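PDB 5VHV: alkylpurine DNA glycosylase AlkC from Pseudomonas fluorescens, which excises alkylated purine bases from DNA as a base-excision-repair glycosylase, without flipping the damaged nucleotide out of the helix. Local coordinates for residues K31-H36 / E55-V60; D290-Y295 / G302-F307; R340-V345 / S354-L359. All coordinates share one frame; numbering follows the deposited sequence.

Contact 1: residues K31-H36 / E55-V60; sequences KGFLKH and ESLHAV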
loop_
_atom_site.group_PDB
_atom_site.type_symbol
_atom_site.label_atom_id
_atom_site.label_comp_id
_atom_site.label_asym_id
_atom_site.label_seq_id
_atom_site.Cartn_x
_atom_site.Cartn_y
_atom_site.Cartn_z
ATOM N N LYS A 31 9.700 -12.251 -34.251
ATOM C CA LYS A 31 8.632 -11.733 -35.100
ATOM C C LYS A 31 7.273 -12.227 -34.624
ATOM O O LYS A 31 6.307 -11.460 -34.578
ATOM C CB LYS A 31 8.891 -12.145 -36.551
ATOM C CG LYS A 31 7.749 -11.915 -37.515
ATOM C CD LYS A 31 8.236 -12.091 -38.967
ATOM C CE LYS A 31 7.267 -12.920 -39.791
ATOM N NZ LYS A 31 7.723 -13.097 -41.210
ATOM N N GLY A 32 7.181 -13.513 -34.273
ATOM C CA GLY A 32 5.930 -14.046 -33.758
ATOM C C GLY A 32 5.571 -13.466 -32.406
ATOM O O GLY A 32 4.400 -13.194 -32.128
ATOM N N PHE A 33 6.579 -13.246 -31.556
ATOM C CA PHE A 33 6.339 -12.648 -30.251
ATOM C C PHE A 33 5.750 -11.260 -30.399
ATOM O O PHE A 33 4.754 -10.918 -29.747
ATOM C CB PHE A 33 7.641 -12.604 -29.453
ATOM C CG PHE A 33 7.595 -11.676 -28.265
ATOM C CD1 PHE A 33 7.010 -12.081 -27.074
ATOM C CD2 PHE A 33 8.166 -10.415 -28.332
ATOM C CE1 PHE A 33 6.985 -11.236 -25.982
ATOM C CE2 PHE A 33 8.129 -9.561 -27.242
ATOM C CZ PHE A 33 7.531 -9.984 -26.063
ATOM N N LEU A 34 6.355 -10.444 -31.272
ATOM C CA LEU A 34 5.889 -9.077 -31.446
ATOM C C LEU A 34 4.488 -9.052 -32.041
ATOM O O LEU A 34 3.638 -8.263 -31.604
ATOM C CB LEU A 34 6.881 -8.297 -32.328
ATOM C CG LEU A 34 8.216 -7.972 -31.628
ATOM C CD1 LEU A 34 9.221 -7.419 -32.625
ATOM C CD2 LEU A 34 8.021 -6.989 -30.482
ATOM N N LYS A 35 4.225 -9.908 -33.036
ATOM C CA LYS A 35 2.890 -9.966 -33.616
ATOM C C LYS A 35 1.848 -10.275 -32.545
ATOM O O LYS A 35 0.790 -9.636 -32.478
ATOM C CB LYS A 35 2.837 -11.016 -34.722
ATOM C CG LYS A 35 1.495 -11.082 -35.411
ATOM C CD LYS A 35 1.517 -12.100 -36.551
ATOM C CE LYS A 35 0.190 -12.162 -37.285
ATOM N NZ LYS A 35 0.214 -13.245 -38.314
ATOM N N HIS A 36 2.139 -11.265 -31.698
ATOM C CA HIS A 36 1.205 -11.691 -30.655
ATOM C C HIS A 36 1.015 -10.609 -29.596
ATOM O O HIS A 36 -0.112 -10.339 -29.158
ATOM C CB HIS A 36 1.748 -12.982 -30.033
ATOM C CG HIS A 36 0.764 -13.739 -29.188
ATOM N ND1 HIS A 36 0.391 -13.312 -27.938
ATOM C CD2 HIS A 36 0.102 -14.903 -29.399
ATOM C CE1 HIS A 36 -0.451 -14.175 -27.408
ATOM N NE2 HIS A 36 -0.638 -15.159 -28.268
ATOM N N GLU A 55 2.170 -14.215 -21.883
ATOM C CA GLU A 55 1.390 -15.063 -22.774
ATOM C C GLU A 55 2.037 -15.159 -24.147
ATOM O O GLU A 55 2.016 -16.217 -24.786
ATOM C CB GLU A 55 -0.026 -14.515 -22.920
ATOM C CG GLU A 55 -0.780 -14.477 -21.617
ATOM C CD GLU A 55 -2.049 -13.653 -21.699
ATOM O OE1 GLU A 55 -2.360 -13.172 -22.805
ATOM O OE2 GLU A 55 -2.746 -13.509 -20.665
ATOM N N SER A 56 2.558 -14.040 -24.643
ATOM C CA SER A 56 3.160 -14.037 -25.967
ATOM C C SER A 56 4.412 -14.888 -25.989
ATOM O O SER A 56 4.656 -15.622 -26.958
ATOM C CB SER A 56 3.487 -12.608 -26.392
ATOM O OG SER A 56 2.318 -11.805 -26.394
ATOM N N LEU A 57 5.214 -14.809 -24.928
ATOM C CA LEU A 57 6.379 -15.681 -24.833
ATOM C C LEU A 57 5.948 -17.139 -24.843
ATOM O O LEU A 57 6.497 -17.957 -25.589
ATOM C CB LEU A 57 7.186 -15.365 -23.574
ATOM C CG LEU A 57 7.912 -14.020 -23.594
ATOM C CD1 LEU A 57 8.398 -13.688 -22.194
ATOM C CD2 LEU A 57 9.050 -14.019 -24.589
ATOM N N HIS A 58 4.947 -17.486 -24.029
ATOM C CA HIS A 58 4.494 -18.872 -23.991
ATOM C C HIS A 58 3.964 -19.333 -25.341
ATOM O O HIS A 58 4.118 -20.511 -25.705
ATOM C CB HIS A 58 3.418 -19.057 -22.920
ATOM C CG HIS A 58 3.135 -20.488 -22.625
ATOM N ND1 HIS A 58 2.218 -21.234 -23.337
ATOM C CD2 HIS A 58 3.698 -21.330 -21.727
ATOM C CE1 HIS A 58 2.217 -22.473 -22.869
ATOM N NE2 HIS A 58 3.105 -22.557 -21.896
ATOM N N ALA A 59 3.339 -18.428 -26.096
ATOM C CA ALA A 59 2.736 -18.815 -27.371
ATOM C C ALA A 59 3.778 -19.155 -28.434
ATOM O O ALA A 59 3.501 -19.970 -29.320
ATOM C CB ALA A 59 1.816 -17.712 -27.884
ATOM N N VAL A 60 4.974 -18.569 -28.376
ATOM C CA VAL A 60 5.919 -18.696 -29.479
ATOM C C VAL A 60 7.181 -19.479 -29.135
ATOM O O VAL A 60 7.969 -19.763 -30.053
ATOM C CB VAL A 60 6.292 -17.315 -30.056
ATOM C CG1 VAL A 60 5.026 -16.520 -30.387
ATOM C CG2 VAL A 60 7.195 -16.536 -29.115
#
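Phe33 and His36 both place CG anti to the backbone N of helix 30-38 (chi1 -166° for His36), and these torsions carry the two rings across to Ser56 on helix 46-60. The serine torsion complements them: OG stands beside its own backbone N, where it accepts a hydrogen bond from His36 ND1 (ND1 to OG 2.9 Å). The bond is bent, with an N-H...O angle of 139°, and OG is tilted out of the imidazole plane. Because Ser56 OG is also hydrogen-bonded to Arg52 O one turn back, the hydroxyl is gripped twice and its rotation should be well fixed. Farther round the same imidazole, NE2 rests 3.6 Å from Ala59 CB.

Phe33 carries much of the apolar contact. Its CD1 meets Ser56 CB at 3.6 Å, and CE1 meets Leu57 CD2 at 3.7 Å, the ring and the leucine passing at a slant. At the C-terminal end of helix 46-60, Val60 CG1 packs on Gly32 C (3.7 Å), where the glycine presents bare backbone, while Val60 CG2 lies against Phe33 CB.

These two consecutive helices of the N-terminal helical part pack roughly antiparallel, the segments at 138° with axes 8.7 Å apart. Helix 11-24 lines Phe33 through Ile17 and Ala18 and reaches Leu57 through Met21, and Phe87 of helix 87-95 also packs on Leu57.

Contact 2: residues D290-Y295 / G302-F307; sequences DYAIDY and GAAKVF. With nucleotides of chain C; nucleotides of chain D.
Tyr291 and Phe307 face each other as a hydrogen-bonded pair in the antiparallel beta hairpin of strands 285-294 and 305-314, the latter an outermost strand of the sheet. Backbone bonds set the register. Tyr291 and Phe307 exchange two, the shorter from Phe307 N to Tyr291 O (2.8 Å), and Ile293 and Lys305 form the next such pair. Between them, Ala292 and Val306 make a non-hydrogen-bonded pair, with Ala292 CA approaching Lys305 O at 3.1 Å in a CA-H...O contact. Nearer the turn, Gly302 N donates to Tyr295 O (3.0 Å).

Water supplements these bonds: one molecule donates to Gly302 O and, weakly, to Asp294 OD1, whose partner oxygen OD2 binds His344 NE2.

Aromatic and apolar contacts occupy the face bearing Tyr291, Ile293 and Phe307. A chi1 of 68° sets Tyr291 CG between the backbone N and the carbonyl carbon, which brings the ring under Phe307 CB in a CH-pi contact, 3.9 Å from CB to the ring centroid. The two ring planes are inclined at 39°. The phenol oxygen Tyr295 OH reaches the edge of the Phe307 ring at CE2 (3.5 Å), and Ile293 CD1 adds an aliphatic contact to the same carbon.

Contacts with DNA come from strand 305-314. Phe307 CA lies 3.4 Å from OP1 of DG3 of chain D. Lys305 bends at chi2 (63°), then extends to a phosphate of the other DNA chain, its NZ donating to OP2 of DC5 of chain C at 2.8 Å.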
loop_
_atom_site.group_PDB
_atom_site.type_symbol
_atom_site.label_atom_id
_atom_site.label_comp_id
_atom_site.label_asym_id
_atom_site.label_seq_id
_atom_site.Cartn_x
_atom_site.Cartn_y
_atom_site.Cartn_z
ATOM N N ASP A 290 -5.710 15.769 14.207
ATOM C CA ASP A 290 -6.165 15.505 12.849
ATOM C C ASP A 290 -7.406 16.367 12.586
ATOM O O ASP A 290 -7.857 17.124 13.449
ATOM C CB ASP A 290 -6.459 14.004 12.653
ATOM C CG ASP A 290 -5.203 13.138 12.711
ATOM O OD1 ASP A 290 -4.105 13.632 12.348
ATOM O OD2 ASP A 290 -5.303 11.950 13.093
ATOM N N TYR A 291 -7.946 16.303 11.372
ATOM C CA TYR A 291 -9.215 16.968 11.092
ATOM C C TYR A 291 -10.015 16.106 10.145
ATOM O O TYR A 291 -9.490 15.183 9.522
ATOM C CB TYR A 291 -9.042 18.375 10.502
ATOM C CG TYR A 291 -8.458 18.459 9.110
ATOM C CD1 TYR A 291 -7.096 18.350 8.910
ATOM C CD2 TYR A 291 -9.267 18.733 8.003
ATOM C CE1 TYR A 291 -6.551 18.457 7.657
ATOM C CE2 TYR A 291 -8.717 18.849 6.734
ATOM C CZ TYR A 291 -7.371 18.724 6.580
ATOM O OH TYR A 291 -6.795 18.837 5.343
ATOM N N ALA A 292 -11.315 16.369 10.086
ATOM C CA ALA A 292 -12.177 15.601 9.208
ATOM C C ALA A 292 -13.131 16.513 8.456
ATOM O O ALA A 292 -13.590 17.523 8.990
ATOM C CB ALA A 292 -12.968 14.569 9.984
ATOM N N ILE A 293 -13.426 16.145 7.215
ATOM C CA ILE A 293 -14.428 16.834 6.411
ATOM C C ILE A 293 -15.604 15.902 6.168
ATOM O O ILE A 293 -15.432 14.761 5.719
ATOM C CB ILE A 293 -13.854 17.324 5.072
ATOM C CG1 ILE A 293 -12.661 18.251 5.321
ATOM C CG2 ILE A 293 -14.969 18.034 4.268
ATOM C CD1 ILE A 293 -12.005 18.787 4.030
ATOM N N ASP A 294 -16.809 16.408 6.428
ATOM C CA ASP A 294 -18.050 15.754 6.027
ATOM C C ASP A 294 -18.376 16.197 4.609
ATOM O O ASP A 294 -19.025 17.217 4.408
ATOM C CB ASP A 294 -19.192 16.150 6.957
ATOM C CG ASP A 294 -19.034 15.606 8.362
ATOM O OD1 ASP A 294 -18.388 14.558 8.534
ATOM O OD2 ASP A 294 -19.576 16.230 9.299
ATOM N N TYR A 295 -17.901 15.459 3.608
ATOM C CA TYR A 295 -18.160 15.860 2.231
ATOM C C TYR A 295 -19.624 15.656 1.826
ATOM O O TYR A 295 -20.244 14.640 2.157
ATOM C CB TYR A 295 -17.280 15.058 1.301
ATOM C CG TYR A 295 -15.833 15.479 1.287
ATOM C CD1 TYR A 295 -15.408 16.542 0.488
ATOM C CD2 TYR A 295 -14.891 14.793 2.032
ATOM C CE1 TYR A 295 -14.069 16.905 0.438
ATOM C CE2 TYR A 295 -13.537 15.153 1.996
ATOM C CZ TYR A 295 -13.149 16.201 1.200
ATOM O OH TYR A 295 -11.826 16.515 1.155
ATOM N N GLY A 302 -20.683 11.699 2.671
ATOM C CA GLY A 302 -19.790 10.601 2.951
ATOM C C GLY A 302 -19.516 10.500 4.432
ATOM O O GLY A 302 -19.758 11.449 5.179
ATOM N N ALA A 303 -19.046 9.333 4.871
ATOM C CA ALA A 303 -18.478 9.258 6.210
ATOM C C ALA A 303 -17.446 10.362 6.353
ATOM O O ALA A 303 -16.783 10.745 5.388
ATOM C CB ALA A 303 -17.828 7.895 6.476
ATOM N N ALA A 304 -17.338 10.904 7.555
ATOM C CA ALA A 304 -16.286 11.867 7.841
ATOM C C ALA A 304 -14.943 11.364 7.305
ATOM O O ALA A 304 -14.527 10.243 7.599
ATOM C CB ALA A 304 -16.197 12.092 9.349
ATOM N N LYS A 305 -14.265 12.192 6.522
ATOM C CA LYS A 305 -12.982 11.802 5.925
ATOM C C LYS A 305 -11.872 12.486 6.712
ATOM O O LYS A 305 -11.809 13.721 6.749
ATOM C CB LYS A 305 -12.905 12.187 4.443
ATOM C CG LYS A 305 -11.501 12.105 3.829
ATOM C CD LYS A 305 -10.925 10.688 3.839
ATOM C CE LYS A 305 -9.547 10.628 3.167
ATOM N NZ LYS A 305 -8.999 9.241 3.212
ATOM N N VAL A 306 -10.989 11.689 7.304
ATOM C CA VAL A 306 -9.970 12.186 8.222
ATOM C C VAL A 306 -8.669 12.419 7.466
ATOM O O VAL A 306 -8.182 11.528 6.736
ATOM C CB VAL A 306 -9.748 11.203 9.384
ATOM C CG1 VAL A 306 -8.630 11.705 10.301
ATOM C CG2 VAL A 306 -11.037 11.009 10.185
ATOM N N PHE A 307 -8.101 13.611 7.666
ATOM C CA PHE A 307 -6.781 13.977 7.175
ATOM C C PHE A 307 -5.844 14.234 8.349
ATOM O O PHE A 307 -6.251 14.745 9.402
ATOM C CB PHE A 307 -6.883 15.225 6.291
ATOM C CG PHE A 307 -7.677 15.015 5.039
ATOM C CD1 PHE A 307 -7.184 14.221 4.026
ATOM C CD2 PHE A 307 -8.913 15.613 4.869
ATOM C CE1 PHE A 307 -7.924 14.013 2.850
ATOM C CE2 PHE A 307 -9.640 15.418 3.683
ATOM C CZ PHE A 307 -9.153 14.644 2.698
ATOM P P DC C 5 -11.258 6.228 2.551
ATOM O OP1 DC C 5 -11.450 6.128 4.011
ATOM O OP2 DC C 5 -10.818 7.522 1.973
ATOM O "O5'" DC C 5 -10.234 5.113 2.094
ATOM C "C5'" DC C 5 -10.388 3.831 2.630
ATOM C "C4'" DC C 5 -9.460 2.874 1.939
ATOM O "O4'" DC C 5 -9.766 2.840 0.533
ATOM C "C3'" DC C 5 -7.994 3.271 2.063
ATOM O "O3'" DC C 5 -7.286 2.297 2.807
ATOM C "C2'" DC C 5 -7.490 3.401 0.628
ATOM C "C1'" DC C 5 -8.576 2.736 -0.201
ATOM N N1 DC C 5 -8.804 3.382 -1.503
ATOM C C2 DC C 5 -8.641 2.647 -2.661
ATOM O O2 DC C 5 -8.271 1.460 -2.572
ATOM N N3 DC C 5 -8.884 3.249 -3.852
ATOM C C4 DC C 5 -9.279 4.542 -3.881
ATOM N N4 DC C 5 -9.525 5.101 -5.078
ATOM C C5 DC C 5 -9.473 5.290 -2.700
ATOM C C6 DC C 5 -9.228 4.685 -1.545
ATOM P P DG D 3 -3.009 12.201 4.726
ATOM O OP1 DG D 3 -3.988 12.979 5.506
ATOM O OP2 DG D 3 -2.995 10.716 4.740
ATOM O "O5'" DG D 3 -3.132 12.569 3.203
ATOM C "C5'" DG D 3 -3.333 13.926 2.776
ATOM C "C4'" DG D 3 -3.510 13.988 1.276
ATOM O "O4'" DG D 3 -2.237 13.757 0.597
ATOM C "C3'" DG D 3 -4.482 12.963 0.675
ATOM O "O3'" DG D 3 -5.255 13.639 -0.313
ATOM C "C2'" DG D 3 -3.560 11.850 0.132
ATOM C "C1'" DG D 3 -2.302 12.625 -0.271
ATOM N N9 DG D 3 -1.023 11.924 -0.105
ATOM C C8 DG D 3 -0.622 11.149 0.956
ATOM N N7 DG D 3 0.610 10.707 0.843
ATOM C C5 DG D 3 1.061 11.261 -0.338
ATOM C C6 DG D 3 2.316 11.138 -0.976
ATOM O O6 DG D 3 3.320 10.520 -0.582
ATOM N N1 DG D 3 2.362 11.855 -2.166
ATOM C C2 DG D 3 1.329 12.581 -2.680
ATOM N N2 DG D 3 1.557 13.185 -3.854
ATOM N N3 DG D 3 0.133 12.699 -2.093
ATOM C C4 DG D 3 0.076 12.019 -0.931
HETATM O O HOH W 1 -20.290 12.958 7.364
HETATM O O HOH W 2 -17.247 12.655 3.821
#

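Contact 3: residues R340-V345 / S354-L359; sequences RHVVHV and SAEFEL
Ser354 opposes His344 where strand 350-359 pairs with strand 339-347 in an antiparallel beta hairpin, inner strands of the C-terminal sheet. Its CB packs 3.8 Å from His344 ND1, while the imidazole's NE2 is engaged by Asp294 OD2. Ser354 CA also approaches Val343 O in a CA-H...O contact.

Ala355 forms a hydrogen-bonded pair with Val343, its O accepting from Val343 N at 2.8 Å and its N donating back to Val343 O. Glu356 returns to the Ser354 face, its CG 4.3 Å from Val342 CG2.

At Phe357 the chain makes a second pair of backbone bonds, with His341, the shorter running from His341 N to Phe357 O (2.8 Å). A chi1 of 67° turns the phenyl ring across its own backbone and beneath His341 CB, which makes a CH-pi contact 3.6 Å from the ring centroid. The imidazole and phenyl planes differ by 21°, but the rings are offset with centroids 5.0 Å apart, so this is not a face-to-face stack. Val343 CG2 meets the phenyl edge, 3.9 Å from CE1. Ile265 of adjacent strand 253-265 and Ile271 of strand 270-279, one strand further across, complete this buried face.

Glu358 stands opposite Arg340 on the more exposed face, with Glu356. Leu359 comes last, its CB 3.9 Å from His341 CE1; the neighbouring ring nitrogen ND1 is hydrogen-bonded to Gly339 O.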
loop_
_atom_site.group_PDB
_atom_site.type_symbol
_atom_site.label_atom_id
_atom_site.label_comp_id
_atom_site.label_asym_id
_atom_site.label_seq_id
_atom_site.Cartn_x
_atom_site.Cartn_y
_atom_site.Cartn_z
ATOM N N ARG A 340 -23.022 22.753 2.073
ATOM C CA ARG A 340 -22.328 22.979 3.332
ATOM C C ARG A 340 -21.402 21.813 3.637
ATOM O O ARG A 340 -21.850 20.664 3.736
ATOM C CB ARG A 340 -23.354 23.175 4.454
ATOM C CG ARG A 340 -22.771 23.227 5.879
ATOM C CD ARG A 340 -23.906 23.288 6.931
ATOM N NE ARG A 340 -24.716 24.468 6.714
ATOM C CZ ARG A 340 -26.035 24.523 6.810
ATOM N NH1 ARG A 340 -26.758 23.447 7.143
ATOM N NH2 ARG A 340 -26.639 25.673 6.558
ATOM N N HIS A 341 -20.119 22.120 3.807
ATOM C CA HIS A 341 -19.097 21.152 4.173
ATOM C C HIS A 341 -18.635 21.470 5.587
ATOM O O HIS A 341 -18.131 22.569 5.847
ATOM C CB HIS A 341 -17.922 21.206 3.200
ATOM C CG HIS A 341 -18.195 20.548 1.882
ATOM N ND1 HIS A 341 -19.138 21.026 0.995
ATOM C CD2 HIS A 341 -17.646 19.452 1.296
ATOM C CE1 HIS A 341 -19.169 20.246 -0.073
ATOM N NE2 HIS A 341 -18.274 19.283 0.082
ATOM N N VAL A 342 -18.800 20.518 6.495
ATOM C CA VAL A 342 -18.425 20.709 7.893
ATOM C C VAL A 342 -17.036 20.119 8.123
ATOM O O VAL A 342 -16.732 19.018 7.654
ATOM C CB VAL A 342 -19.467 20.082 8.834
ATOM C CG1 VAL A 342 -19.063 20.310 10.300
ATOM C CG2 VAL A 342 -20.856 20.677 8.562
ATOM N N VAL A 343 -16.205 20.854 8.865
ATOM C CA VAL A 343 -14.813 20.496 9.166
ATOM C C VAL A 343 -14.704 20.341 10.675
ATOM O O VAL A 343 -15.061 21.270 11.415
ATOM C CB VAL A 343 -13.829 21.564 8.662
ATOM C CG1 VAL A 343 -12.385 21.154 8.935
ATOM C CG2 VAL A 343 -14.036 21.801 7.185
ATOM N N HIS A 344 -14.255 19.166 11.132
ATOM C CA HIS A 344 -14.113 18.879 12.560
ATOM C C HIS A 344 -12.640 18.798 12.950
ATOM O O HIS A 344 -11.837 18.202 12.229
ATOM C CB HIS A 344 -14.776 17.556 12.945
ATOM C CG HIS A 344 -16.196 17.421 12.486
ATOM N ND1 HIS A 344 -17.264 17.866 13.230
ATOM C CD2 HIS A 344 -16.720 16.865 11.369
ATOM C CE1 HIS A 344 -18.386 17.608 12.583
ATOM N NE2 HIS A 344 -18.081 17.005 11.448
ATOM N N VAL A 345 -12.285 19.383 14.101
ATOM C CA VAL A 345 -10.921 19.304 14.641
ATOM C C VAL A 345 -10.874 18.168 15.651
ATOM O O VAL A 345 -11.718 18.092 16.554
ATOM C CB VAL A 345 -10.484 20.632 15.288
ATOM C CG1 VAL A 345 -9.148 20.485 15.993
ATOM C CG2 VAL A 345 -10.366 21.725 14.232
ATOM N N SER A 354 -15.834 22.619 15.421
ATOM C CA SER A 354 -16.138 22.489 14.003
ATOM C C SER A 354 -16.313 23.861 13.374
ATOM O O SER A 354 -16.598 24.853 14.047
ATOM C CB SER A 354 -17.405 21.651 13.784
ATOM O OG SER A 354 -18.481 22.201 14.517
ATOM N N ALA A 355 -16.153 23.891 12.055
ATOM C CA ALA A 355 -16.392 25.081 11.254
ATOM C C ALA A 355 -16.921 24.619 9.906
ATOM O O ALA A 355 -17.015 23.424 9.638
ATOM C CB ALA A 355 -15.129 25.936 11.107
ATOM N N GLU A 356 -17.317 25.570 9.070
ATOM C CA GLU A 356 -18.013 25.218 7.841
ATOM C C GLU A 356 -17.437 26.010 6.681
ATOM O O GLU A 356 -16.982 27.140 6.848
ATOM C CB GLU A 356 -19.523 25.517 7.914
ATOM C CG GLU A 356 -20.258 24.879 9.067
ATOM C CD GLU A 356 -20.047 25.609 10.374
ATOM O OE1 GLU A 356 -20.233 26.847 10.414
ATOM O OE2 GLU A 356 -19.677 24.934 11.362
ATOM N N PHE A 357 -17.507 25.422 5.499
ATOM C CA PHE A 357 -17.393 26.195 4.271
ATOM C C PHE A 357 -18.459 25.729 3.295
ATOM O O PHE A 357 -18.867 24.566 3.302
ATOM C CB PHE A 357 -15.996 26.095 3.642
ATOM C CG PHE A 357 -15.628 24.731 3.104
ATOM C CD1 PHE A 357 -15.035 23.772 3.914
ATOM C CD2 PHE A 357 -15.820 24.424 1.760
ATOM C CE1 PHE A 357 -14.676 22.531 3.408
ATOM C CE2 PHE A 357 -15.454 23.207 1.255
ATOM C CZ PHE A 357 -14.871 22.254 2.078
ATOM N N GLU A 358 -18.903 26.658 2.453
ATOM C CA GLU A 358 -19.886 26.373 1.424
ATOM C C GLU A 358 -19.178 26.221 0.087
ATOM O O GLU A 358 -18.400 27.096 -0.306
ATOM C CB GLU A 358 -20.915 27.495 1.335
ATOM C CG GLU A 358 -22.035 27.223 0.345
ATOM C CD GLU A 358 -23.168 26.373 0.924
ATOM O OE1 GLU A 358 -23.230 26.154 2.164
ATOM O OE2 GLU A 358 -24.010 25.933 0.116
ATOM N N LEU A 359 -19.460 25.130 -0.604
ATOM C CA LEU A 359 -18.975 24.911 -1.963
ATOM C C LEU A 359 -20.098 25.296 -2.920
ATOM O O LEU A 359 -21.215 24.771 -2.818
ATOM C CB LEU A 359 -18.540 23.457 -2.169
ATOM C CG LEU A 359 -18.061 23.062 -3.559
ATOM C CD1 LEU A 359 -16.885 23.929 -3.982
ATOM C CD2 LEU A 359 -17.656 21.580 -3.570
#

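In the fold
The three contacts follow one another along the chain without interleaving. Contact 1 belongs to the N-terminal helices, whereas contacts 2 and 3 are two hairpins of the C-terminal seven-stranded mixed sheet, separated along the chain by strand 319-327. The centre of contact 1 is about 49 Å from that of contact 2 and 56 Å from that of contact 3. The hairpin centres are only about 10 Å apart, because strands 285-294 and 339-347 are neighbours; Ala292 O and His344 N, 2.8 Å apart, mark this seam. Contact 2 touches both DNA strands, while the nearest atoms of contacts 1 and 3 lie about 12 and 10 Å from the DNA, consistent with its being held between helices and sheet.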